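Local coordinates for G-protein alpha subunit Galpha7 (Naegleria fowleri, PDB 6NE6) that probably binds and hydrolyses GTP as the alpha subunit of a heterotrimeric G protein, switching signalling between its two nucleotide states, at residues A[200-209]-A[221-232]; A[54-65]-A[80-90]. All coordinates share one frame; numbering follows the deposited sequence.

Contact 1: A[200-209]-A[221-232]; sequences ILFVCSLSEF and RMKESLSLFGDY. With EDO (1,2-ethanediol), chain D.
Strand 199-205 and helix 221-235 are the first two elements of a beta-alpha-beta unit in the Ras-like nucleotide-binding domain; strand 200-205 and helix 221-232 run nearly antiparallel, at 161°, with axes 9.3 Å apart. Phe202 points from the strand into an aromatic cluster with Phe229 and Tyr232, one helical turn apart. The edge of Phe229 meets the face of Phe202: the planes stand at 72°, and Phe229 CD1 lies 3.8 Å from Phe202 CD1. Tyr232 meets the same ring differently. Phe202 CE2 lies over the tyrosine face, near the rim, 3.5 Å from Tyr232 CD2, and this pair is oblique. With CG anti to the backbone N in each, both rings come from the helix side of Phe202, Phe229 over the face and Tyr232 obliquely and nearer the rim. Val15 of strand 10-16 also touches Phe202 and Tyr232. At the other end of the contact, Met222 CE packs 3.7 Å from Phe209 CB.

The polar centre is Glu208, whose extended chain crosses that of Arg221 at about a right angle. Ser225 OG donates to Glu208 OE2 at 2.6 Å, on the syn side and 17° out of the carboxylate plane. Glu208 OE1 accepts from two waters; one of them also accepts from Arg221 NH1, bridging opposite charges without direct contact. The guanidinium continues to Asp19, which forms a salt bridge with NH1, and to the Lys212 carbonyl through NE; O1 of an ethanediol, probably from the crystallisation liquor, accepts from NH1 and NH2. A buried carboxylate held by a hydroxyl and two waters is consistent with a negative charge, partly balanced by the nearby arginine, fixing the loop after the strand against the start of the helix.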
loop_
_atom_site.group_PDB
_atom_site.type_symbol
_atom_site.label_atom_id
_atom_site.label_comp_id
_atom_site.label_asym_id
_atom_site.label_seq_id
_atom_site.Cartn_x
_atom_site.Cartn_y
_atom_site.Cartn_z
ATOM N N ILE A 200 1.578 -16.871 -7.099
ATOM C CA ILE A 200 1.696 -15.423 -7.210
ATOM C C ILE A 200 0.439 -14.814 -6.614
ATOM O O ILE A 200 -0.669 -15.238 -6.956
ATOM C CB ILE A 200 1.849 -14.990 -8.677
ATOM C CG1 ILE A 200 3.206 -15.429 -9.226
ATOM C CG2 ILE A 200 1.606 -13.461 -8.831
ATOM C CD1 ILE A 200 3.268 -15.372 -10.757
ATOM N N LEU A 201 0.614 -13.820 -5.747
ATOM C CA LEU A 201 -0.485 -12.983 -5.260
ATOM C C LEU A 201 -0.364 -11.662 -5.997
ATOM O O LEU A 201 0.523 -10.855 -5.695
ATOM C CB LEU A 201 -0.421 -12.764 -3.754
ATOM C CG LEU A 201 -0.363 -13.999 -2.855
ATOM C CD1 LEU A 201 -0.599 -13.588 -1.415
ATOM C CD2 LEU A 201 -1.389 -15.043 -3.312
ATOM N N PHE A 202 -1.246 -11.451 -6.977
ATOM C CA PHE A 202 -1.275 -10.210 -7.738
ATOM C C PHE A 202 -2.145 -9.233 -6.960
ATOM O O PHE A 202 -3.351 -9.448 -6.822
ATOM C CB PHE A 202 -1.824 -10.440 -9.143
ATOM C CG PHE A 202 -1.496 -9.328 -10.085
ATOM C CD1 PHE A 202 -2.185 -8.127 -10.033
ATOM C CD2 PHE A 202 -0.465 -9.472 -10.996
ATOM C CE1 PHE A 202 -1.851 -7.085 -10.896
ATOM C CE2 PHE A 202 -0.136 -8.454 -11.858
ATOM C CZ PHE A 202 -0.827 -7.251 -11.801
ATOM N N VAL A 203 -1.545 -8.172 -6.434
ATOM C CA VAL A 203 -2.247 -7.284 -5.505
ATOM C C VAL A 203 -2.633 -6.003 -6.230
ATOM O O VAL A 203 -1.765 -5.323 -6.802
ATOM C CB VAL A 203 -1.380 -6.956 -4.282
ATOM C CG1 VAL A 203 -2.179 -6.109 -3.284
ATOM C CG2 VAL A 203 -0.851 -8.235 -3.633
ATOM N N CYS A 204 -3.926 -5.661 -6.178
ATOM C CA CYS A 204 -4.451 -4.441 -6.778
ATOM C C CYS A 204 -5.255 -3.698 -5.735
ATOM O O CYS A 204 -5.940 -4.318 -4.919
ATOM C CB CYS A 204 -5.354 -4.724 -7.979
ATOM S SG CYS A 204 -4.457 -5.401 -9.397
ATOM N N SER A 205 -5.179 -2.370 -5.773
ATOM C CA SER A 205 -5.947 -1.563 -4.831
ATOM C C SER A 205 -7.396 -1.422 -5.286
ATOM O O SER A 205 -7.663 -0.987 -6.409
ATOM C CB SER A 205 -5.308 -0.182 -4.679
ATOM O OG SER A 205 -6.170 0.673 -3.938
ATOM N N LEU A 206 -8.333 -1.774 -4.397
ATOM C CA LEU A 206 -9.744 -1.490 -4.646
ATOM C C LEU A 206 -10.047 -0.007 -4.477
ATOM O O LEU A 206 -10.982 0.515 -5.089
ATOM C CB LEU A 206 -10.596 -2.312 -3.685
ATOM C CG LEU A 206 -12.041 -2.682 -3.995
ATOM C CD1 LEU A 206 -12.150 -3.355 -5.350
ATOM C CD2 LEU A 206 -12.545 -3.600 -2.885
ATOM N N SER A 207 -9.286 0.682 -3.642
ATOM C CA SER A 207 -9.654 2.041 -3.270
ATOM C C SER A 207 -9.180 3.083 -4.273
ATOM O O SER A 207 -9.573 4.249 -4.136
ATOM C CB SER A 207 -9.098 2.379 -1.887
ATOM O OG SER A 207 -7.685 2.259 -1.880
ATOM N N GLU A 208 -8.367 2.694 -5.269
ATOM C CA GLU A 208 -7.761 3.659 -6.192
ATOM C C GLU A 208 -8.692 4.045 -7.341
ATOM O O GLU A 208 -8.238 4.721 -8.273
ATOM C CB GLU A 208 -6.445 3.110 -6.765
ATOM C CG GLU A 208 -6.618 1.944 -7.727
ATOM C CD GLU A 208 -5.306 1.384 -8.246
ATOM O OE1 GLU A 208 -4.228 1.841 -7.808
ATOM O OE2 GLU A 208 -5.370 0.486 -9.114
ATOM N N PHE A 209 -9.973 3.647 -7.288
ATOM C CA PHE A 209 -10.873 3.903 -8.408
ATOM C C PHE A 209 -11.057 5.395 -8.683
ATOM O O PHE A 209 -11.433 5.760 -9.801
ATOM C CB PHE A 209 -12.242 3.244 -8.158
ATOM C CG PHE A 209 -13.069 3.899 -7.081
ATOM C CD1 PHE A 209 -12.994 3.457 -5.767
ATOM C CD2 PHE A 209 -13.951 4.949 -7.382
ATOM C CE1 PHE A 209 -13.761 4.042 -4.768
ATOM C CE2 PHE A 209 -14.725 5.538 -6.393
ATOM C CZ PHE A 209 -14.638 5.093 -5.085
ATOM N N ARG A 221 -6.009 5.584 -11.913
ATOM C CA ARG A 221 -5.180 4.499 -11.383
ATOM C C ARG A 221 -5.804 3.129 -11.633
ATOM O O ARG A 221 -5.097 2.172 -11.966
ATOM C CB ARG A 221 -4.945 4.677 -9.883
ATOM C CG ARG A 221 -3.945 5.769 -9.538
ATOM C CD ARG A 221 -3.450 5.625 -8.095
ATOM N NE ARG A 221 -2.551 6.733 -7.744
ATOM C CZ ARG A 221 -1.825 6.777 -6.632
ATOM N NH1 ARG A 221 -1.883 5.772 -5.764
ATOM N NH2 ARG A 221 -1.033 7.819 -6.396
ATOM N N MET A 222 -7.115 2.996 -11.413
ATOM C CA MET A 222 -7.732 1.688 -11.587
ATOM C C MET A 222 -7.788 1.291 -13.055
ATOM O O MET A 222 -7.590 0.115 -13.390
ATOM C CB MET A 222 -9.129 1.668 -10.962
ATOM C CG MET A 222 -9.757 0.282 -11.007
ATOM S SD MET A 222 -11.250 0.139 -10.007
ATOM C CE MET A 222 -10.531 -0.034 -8.374
ATOM N N LYS A 223 -8.049 2.251 -13.951
ATOM C CA LYS A 223 -8.009 1.932 -15.376
ATOM C C LYS A 223 -6.626 1.468 -15.789
ATOM O O LYS A 223 -6.491 0.530 -16.588
ATOM C CB LYS A 223 -8.447 3.131 -16.213
ATOM C CG LYS A 223 -9.927 3.420 -16.034
ATOM C CD LYS A 223 -10.402 4.550 -16.914
ATOM C CE LYS A 223 -11.888 4.762 -16.700
ATOM N NZ LYS A 223 -12.386 5.907 -17.503
ATOM N N GLU A 224 -5.582 2.090 -15.234
ATOM C CA GLU A 224 -4.227 1.676 -15.580
ATOM C C GLU A 224 -3.926 0.295 -15.006
ATOM O O GLU A 224 -3.329 -0.549 -15.689
ATOM C CB GLU A 224 -3.227 2.723 -15.091
ATOM C CG GLU A 224 -1.754 2.375 -15.296
ATOM C CD GLU A 224 -1.341 2.378 -16.757
ATOM O OE1 GLU A 224 -2.091 2.917 -17.602
ATOM O OE2 GLU A 224 -0.254 1.839 -17.057
ATOM N N SER A 225 -4.355 0.041 -13.766
ATOM C CA SER A 225 -4.112 -1.261 -13.152
ATOM C C SER A 225 -4.841 -2.369 -13.899
ATOM O O SER A 225 -4.297 -3.464 -14.076
ATOM C CB SER A 225 -4.538 -1.248 -11.684
ATOM O OG SER A 225 -3.756 -0.337 -10.930
ATOM N N LEU A 226 -6.079 -2.114 -14.330
ATOM C CA LEU A 226 -6.790 -3.100 -15.147
ATOM C C LEU A 226 -6.032 -3.399 -16.435
ATOM O O LEU A 226 -5.908 -4.564 -16.835
ATOM C CB LEU A 226 -8.189 -2.594 -15.480
ATOM C CG LEU A 226 -9.229 -2.734 -14.379
ATOM C CD1 LEU A 226 -10.376 -1.762 -14.673
ATOM C CD2 LEU A 226 -9.727 -4.188 -14.316
ATOM N N SER A 227 -5.517 -2.360 -17.094
ATOM C CA SER A 227 -4.752 -2.552 -18.327
ATOM C C SER A 227 -3.478 -3.359 -18.074
ATOM O O SER A 227 -3.162 -4.295 -18.822
ATOM C CB SER A 227 -4.432 -1.192 -18.948
ATOM O OG SER A 227 -3.814 -1.355 -20.212
ATOM N N LEU A 228 -2.741 -3.019 -17.013
ATOM C CA LEU A 228 -1.516 -3.742 -16.686
ATOM C C LEU A 228 -1.812 -5.185 -16.293
ATOM O O LEU A 228 -1.075 -6.102 -16.684
ATOM C CB LEU A 228 -0.768 -3.039 -15.553
ATOM C CG LEU A 228 -0.117 -1.681 -15.801
ATOM C CD1 LEU A 228 0.314 -1.089 -14.469
ATOM C CD2 LEU A 228 1.072 -1.836 -16.740
ATOM N N PHE A 229 -2.868 -5.403 -15.501
ATOM C CA PHE A 229 -3.231 -6.765 -15.126
ATOM C C PHE A 229 -3.586 -7.584 -16.358
ATOM O O PHE A 229 -3.187 -8.750 -16.474
ATOM C CB PHE A 229 -4.400 -6.786 -14.130
ATOM C CG PHE A 229 -4.921 -8.177 -13.857
ATOM C CD1 PHE A 229 -4.212 -9.057 -13.051
ATOM C CD2 PHE A 229 -6.100 -8.621 -14.450
ATOM C CE1 PHE A 229 -4.682 -10.360 -12.826
ATOM C CE2 PHE A 229 -6.574 -9.923 -14.232
ATOM C CZ PHE A 229 -5.868 -10.790 -13.414
ATOM N N GLY A 230 -4.345 -6.994 -17.280
ATOM C CA GLY A 230 -4.667 -7.689 -18.515
ATOM C C GLY A 230 -3.427 -8.110 -19.279
ATOM O O GLY A 230 -3.339 -9.242 -19.765
ATOM N N ASP A 231 -2.443 -7.213 -19.376
ATOM C CA ASP A 231 -1.204 -7.534 -20.075
ATOM C C ASP A 231 -0.472 -8.672 -19.384
ATOM O O ASP A 231 0.021 -9.599 -20.037
ATOM C CB ASP A 231 -0.307 -6.296 -20.139
ATOM C CG ASP A 231 -0.820 -5.257 -21.104
ATOM O OD1 ASP A 231 -1.657 -5.609 -21.960
ATOM O OD2 ASP A 231 -0.384 -4.094 -21.008
ATOM N N TYR A 232 -0.404 -8.612 -18.056
ATOM C CA TYR A 232 0.330 -9.608 -17.282
ATOM C C TYR A 232 -0.323 -10.982 -17.369
ATOM O O TYR A 232 0.336 -11.972 -17.681
ATOM C CB TYR A 232 0.388 -9.148 -15.828
ATOM C CG TYR A 232 1.230 -9.974 -14.894
ATOM C CD1 TYR A 232 2.584 -9.704 -14.740
ATOM C CD2 TYR A 232 0.667 -10.998 -14.127
ATOM C CE1 TYR A 232 3.354 -10.418 -13.859
ATOM C CE2 TYR A 232 1.437 -11.725 -13.241
ATOM C CZ TYR A 232 2.773 -11.427 -13.109
ATOM O OH TYR A 232 3.560 -12.128 -12.234
HETATM C C1 EDO D . 0.733 7.500 -2.921
HETATM O O1 EDO D . 0.581 6.735 -4.125
HETATM C C2 EDO D . 0.872 8.975 -3.277
HETATM O O2 EDO D . -0.323 9.403 -3.942
HETATM O O HOH W 1 -3.070 3.001 -5.715
HETATM O O HOH W 2 -1.758 1.583 -8.948
#

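Contact 2: A[54-65]-A[80-90]; sequences LRNMMVLIQATK and AEKIEGLEQKI. With EDO (1,2-ethanediol), chain J.
Lys65 NZ grips the carboxylate of Glu84 in a salt bridge between helices 39-66 and 74-89. Its bond to Glu84 OE2, 2.9 Å long, arrives on the syn side and 20° out of the carboxylate plane, while the second bond, to OE1, is weak. An ethanediol, probably from the crystallisation liquor, completes the group: its O1 accepts from Lys65 NZ and donates to Glu84 OE1 at 2.5 Å. Glu84 reaches this place as a knob in the hole formed by Met58, Ile61, Gln62 and Lys65, its chain extended beyond CG and crossed at about a right angle by Met58, whose SD lies 3.5 Å from Glu84 CG.

One turn further on, Glu87 makes a looser salt bridge. Glu87 OE2 lies at the edge of the Arg55 guanidinium, near its plane, where NE makes a weak bond to it, 3.3 Å at 125°, and a water joins the same two atoms. Between these polar borders Met58 CG packs 3.5 Å from Glu87 CG, and the apolar core begins beneath. Ile83 CG2, anti to its own amide nitrogen, lies 3.7 Å from both Leu54 CD1 and Ile61 CD1, whereas Leu54 and Ile90 meet tip to tip. Leu109 of helix 100-109 covers Ile61 and Ile83 from within the helical domain.

The segment axes cross at -125° and approach to 9.3 Å, close helix packing within the all-helical domain of G-protein alpha subunits. The aliphatic part of Glu84 packs against Met58 and that of Glu87 against Met58 and Leu54, while their carboxylates reach lysine and arginine at the partly exposed border; each glutamate thus serves both the apolar and the polar part, whatever the electrostatic gain, which may be modest at Arg55.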
loop_
_atom_site.group_PDB
_atom_site.type_symbol
_atom_site.label_atom_id
_atom_site.label_comp_id
_atom_site.label_asym_id
_atom_site.label_seq_id
_atom_site.Cartn_x
_atom_site.Cartn_y
_atom_site.Cartn_z
ATOM N N LEU A 54 6.084 15.216 6.372
ATOM C CA LEU A 54 6.401 16.499 5.761
ATOM C C LEU A 54 5.907 16.557 4.323
ATOM O O LEU A 54 5.338 17.569 3.895
ATOM C CB LEU A 54 7.908 16.735 5.824
ATOM C CG LEU A 54 8.447 18.015 5.200
ATOM C CD1 LEU A 54 7.855 19.199 5.932
ATOM C CD2 LEU A 54 9.962 18.038 5.311
ATOM N N ARG A 55 6.104 15.473 3.565
ATOM C CA ARG A 55 5.657 15.465 2.176
ATOM C C ARG A 55 4.141 15.559 2.083
ATOM O O ARG A 55 3.608 16.284 1.232
ATOM C CB ARG A 55 6.154 14.202 1.465
ATOM C CG ARG A 55 5.487 13.987 0.105
ATOM C CD ARG A 55 6.396 14.354 -1.053
ATOM N NE ARG A 55 7.583 13.504 -1.102
ATOM C CZ ARG A 55 7.616 12.290 -1.645
ATOM N NH1 ARG A 55 6.520 11.769 -2.185
ATOM N NH2 ARG A 55 8.745 11.594 -1.643
ATOM N N ASN A 56 3.428 14.821 2.935
ATOM C CA ASN A 56 1.969 14.873 2.899
ATOM C C ASN A 56 1.469 16.287 3.162
ATOM O O ASN A 56 0.557 16.760 2.481
ATOM C CB ASN A 56 1.383 13.921 3.934
ATOM C CG ASN A 56 1.510 12.489 3.539
ATOM O OD1 ASN A 56 1.428 12.151 2.356
ATOM N ND2 ASN A 56 1.654 11.618 4.534
ATOM N N MET A 57 2.053 16.973 4.154
ATOM C CA MET A 57 1.626 18.348 4.416
ATOM C C MET A 57 1.973 19.260 3.248
ATOM O O MET A 57 1.195 20.149 2.906
ATOM C CB MET A 57 2.240 18.880 5.712
ATOM C CG MET A 57 1.662 20.249 6.129
ATOM S SD MET A 57 -0.157 20.328 6.174
ATOM C CE MET A 57 -0.525 19.498 7.723
ATOM N N MET A 58 3.126 19.034 2.602
ATOM C CA MET A 58 3.488 19.828 1.433
ATOM C C MET A 58 2.460 19.670 0.324
ATOM O O MET A 58 2.064 20.656 -0.317
ATOM C CB MET A 58 4.867 19.414 0.926
ATOM C CG MET A 58 5.231 20.017 -0.401
ATOM S SD MET A 58 5.353 21.798 -0.251
ATOM C CE MET A 58 6.437 22.157 -1.633
ATOM N N VAL A 59 2.034 18.431 0.075
ATOM C CA VAL A 59 1.039 18.169 -0.962
ATOM C C VAL A 59 -0.259 18.885 -0.635
ATOM O O VAL A 59 -0.890 19.487 -1.512
ATOM C CB VAL A 59 0.820 16.656 -1.127
ATOM C CG1 VAL A 59 -0.359 16.392 -2.085
ATOM C CG2 VAL A 59 2.089 16.005 -1.673
ATOM N N LEU A 60 -0.669 18.848 0.636
ATOM C CA LEU A 60 -1.879 19.561 1.041
ATOM C C LEU A 60 -1.734 21.065 0.839
ATOM O O LEU A 60 -2.672 21.725 0.380
ATOM C CB LEU A 60 -2.220 19.230 2.497
ATOM C CG LEU A 60 -2.769 17.804 2.659
ATOM C CD1 LEU A 60 -2.773 17.344 4.094
ATOM C CD2 LEU A 60 -4.186 17.729 2.077
ATOM N N ILE A 61 -0.567 21.628 1.169
ATOM C CA ILE A 61 -0.358 23.057 0.951
ATOM C C ILE A 61 -0.488 23.384 -0.528
ATOM O O ILE A 61 -1.179 24.335 -0.914
ATOM C CB ILE A 61 1.009 23.497 1.503
ATOM C CG1 ILE A 61 1.025 23.405 3.022
ATOM C CG2 ILE A 61 1.333 24.947 1.055
ATOM C CD1 ILE A 61 2.447 23.414 3.622
ATOM N N GLN A 62 0.176 22.609 -1.385
ATOM C CA GLN A 62 0.067 22.841 -2.826
ATOM C C GLN A 62 -1.378 22.707 -3.289
ATOM O O GLN A 62 -1.834 23.454 -4.165
ATOM C CB GLN A 62 0.956 21.865 -3.602
ATOM C CG GLN A 62 2.428 21.938 -3.256
ATOM C CD GLN A 62 2.911 23.357 -3.108
ATOM O OE1 GLN A 62 2.764 24.183 -4.013
ATOM N NE2 GLN A 62 3.485 23.656 -1.954
ATOM N N ALA A 63 -2.107 21.756 -2.703
ATOM C CA ALA A 63 -3.504 21.542 -3.069
ATOM C C ALA A 63 -4.355 22.770 -2.757
ATOM O O ALA A 63 -5.262 23.108 -3.525
ATOM C CB ALA A 63 -4.047 20.311 -2.344
ATOM N N THR A 64 -4.098 23.446 -1.626
ATOM C CA THR A 64 -4.881 24.651 -1.333
ATOM C C THR A 64 -4.629 25.719 -2.384
ATOM O O THR A 64 -5.530 26.502 -2.714
ATOM C CB THR A 64 -4.569 25.242 0.054
ATOM O OG1 THR A 64 -3.252 25.829 0.066
ATOM C CG2 THR A 64 -4.728 24.222 1.176
ATOM N N LYS A 65 -3.414 25.758 -2.926
ATOM C CA LYS A 65 -3.117 26.707 -3.991
ATOM C C LYS A 65 -3.842 26.333 -5.280
ATOM O O LYS A 65 -4.418 27.201 -5.945
ATOM C CB LYS A 65 -1.607 26.782 -4.199
ATOM C CG LYS A 65 -0.898 27.413 -3.017
ATOM C CD LYS A 65 0.606 27.371 -3.193
ATOM C CE LYS A 65 1.295 28.189 -2.121
ATOM N NZ LYS A 65 2.776 28.220 -2.305
ATOM N N ALA A 80 2.991 27.609 6.426
ATOM C CA ALA A 80 2.933 26.804 5.215
ATOM C C ALA A 80 4.140 27.067 4.323
ATOM O O ALA A 80 4.703 26.128 3.742
ATOM C CB ALA A 80 1.630 27.087 4.465
ATOM N N GLU A 81 4.548 28.336 4.195
ATOM C CA GLU A 81 5.740 28.651 3.410
ATOM C C GLU A 81 6.982 27.995 4.003
ATOM O O GLU A 81 7.841 27.496 3.266
ATOM C CB GLU A 81 5.927 30.166 3.311
ATOM C CG GLU A 81 4.901 30.862 2.445
ATOM C CD GLU A 81 5.389 32.211 1.948
ATOM O OE1 GLU A 81 5.951 32.269 0.832
ATOM O OE2 GLU A 81 5.225 33.210 2.681
ATOM N N LYS A 82 7.099 27.983 5.333
ATOM C CA LYS A 82 8.233 27.314 5.970
ATOM C C LYS A 82 8.259 25.829 5.619
ATOM O O LYS A 82 9.311 25.282 5.265
ATOM C CB LYS A 82 8.181 27.504 7.490
ATOM C CG LYS A 82 9.081 26.525 8.251
ATOM C CD LYS A 82 8.840 26.538 9.763
ATOM C CE LYS A 82 9.692 25.471 10.463
ATOM N NZ LYS A 82 9.613 25.510 11.954
ATOM N N ILE A 83 7.099 25.165 5.704
ATOM C CA ILE A 83 7.055 23.736 5.428
ATOM C C ILE A 83 7.379 23.461 3.965
ATOM O O ILE A 83 8.117 22.514 3.654
ATOM C CB ILE A 83 5.688 23.160 5.849
ATOM C CG1 ILE A 83 5.651 23.014 7.380
ATOM C CG2 ILE A 83 5.419 21.842 5.133
ATOM C CD1 ILE A 83 4.266 23.143 8.025
ATOM N N GLU A 84 6.847 24.278 3.049
ATOM C CA GLU A 84 7.190 24.161 1.634
ATOM C C GLU A 84 8.695 24.196 1.420
ATOM O O GLU A 84 9.253 23.370 0.684
ATOM C CB GLU A 84 6.547 25.295 0.839
ATOM C CG GLU A 84 5.068 25.173 0.604
ATOM C CD GLU A 84 4.596 26.173 -0.429
ATOM O OE1 GLU A 84 4.839 27.381 -0.236
ATOM O OE2 GLU A 84 4.019 25.750 -1.449
ATOM N N GLY A 85 9.365 25.177 2.028
ATOM C CA GLY A 85 10.806 25.286 1.876
ATOM C C GLY A 85 11.541 24.072 2.409
ATOM O O GLY A 85 12.505 23.599 1.802
ATOM N N LEU A 86 11.101 23.553 3.554
ATOM C CA LEU A 86 11.781 22.402 4.140
ATOM C C LEU A 86 11.554 21.146 3.313
ATOM O O LEU A 86 12.480 20.342 3.131
ATOM C CB LEU A 86 11.320 22.181 5.579
ATOM C CG LEU A 86 11.797 23.214 6.594
ATOM C CD1 LEU A 86 11.181 22.930 7.951
ATOM C CD2 LEU A 86 13.322 23.212 6.684
ATOM N N GLU A 87 10.335 20.945 2.811
ATOM C CA GLU A 87 10.088 19.779 1.969
ATOM C C GLU A 87 10.910 19.844 0.689
ATOM O O GLU A 87 11.469 18.832 0.251
ATOM C CB GLU A 87 8.598 19.644 1.643
ATOM C CG GLU A 87 8.299 18.588 0.569
ATOM C CD GLU A 87 8.693 17.172 0.974
ATOM O OE1 GLU A 87 8.918 16.923 2.176
ATOM O OE2 GLU A 87 8.782 16.300 0.080
ATOM N N GLN A 88 11.010 21.033 0.082
ATOM C CA GLN A 88 11.800 21.195 -1.137
ATOM C C GLN A 88 13.292 20.986 -0.902
ATOM O O GLN A 88 14.034 20.775 -1.865
ATOM C CB GLN A 88 11.563 22.579 -1.745
ATOM N N LYS A 89 13.744 21.027 0.350
ATOM C CA LYS A 89 15.140 20.789 0.682
ATOM C C LYS A 89 15.452 19.323 0.973
ATOM O O LYS A 89 16.632 18.964 1.021
ATOM C CB LYS A 89 15.540 21.637 1.904
ATOM C CG LYS A 89 17.039 21.858 2.057
ATOM C CD LYS A 89 17.395 22.608 3.340
ATOM C CE LYS A 89 17.327 21.698 4.558
ATOM N NZ LYS A 89 18.077 22.252 5.723
ATOM N N ILE A 90 14.436 18.473 1.168
ATOM C CA ILE A 90 14.668 17.154 1.767
ATOM C C ILE A 90 15.619 16.319 0.918
ATOM O O ILE A 90 16.531 15.675 1.445
ATOM C CB ILE A 90 13.342 16.407 1.992
ATOM C CG1 ILE A 90 12.651 16.912 3.251
ATOM C CG2 ILE A 90 13.611 14.906 2.141
ATOM C CD1 ILE A 90 13.492 16.729 4.512
HETATM C C1 EDO J . 2.258 28.645 1.190
HETATM O O1 EDO J . 3.231 29.240 0.321
HETATM C C2 EDO J . 1.211 29.686 1.564
HETATM O O2 EDO J . 0.891 30.486 0.420
HETATM O O HOH W 3 10.405 13.795 -0.359
#

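Contacts 1 and 2 sample the two domains expected of a G-protein alpha subunit: the 200-209/221-232 pair belongs to the Ras-like sheet domain, the 54-65/80-90 pair to the helical one. Their centres are 30 Å apart and their nearest atoms about 10 Å apart, so neither touches the other, and contact 2 closes along the chain before contact 1 opens. Contact 1 is buried, 13 Å from the chain centre; contact 2 is peripheral, at 22 Å. Phe202 lies near, without touching, the probable P-loop, whose nucleotide is absent from this entry. Arg221 joins contact 1 to that loop through Asp19 and only weakly to Gln126, with an ethanediol bonded to all three.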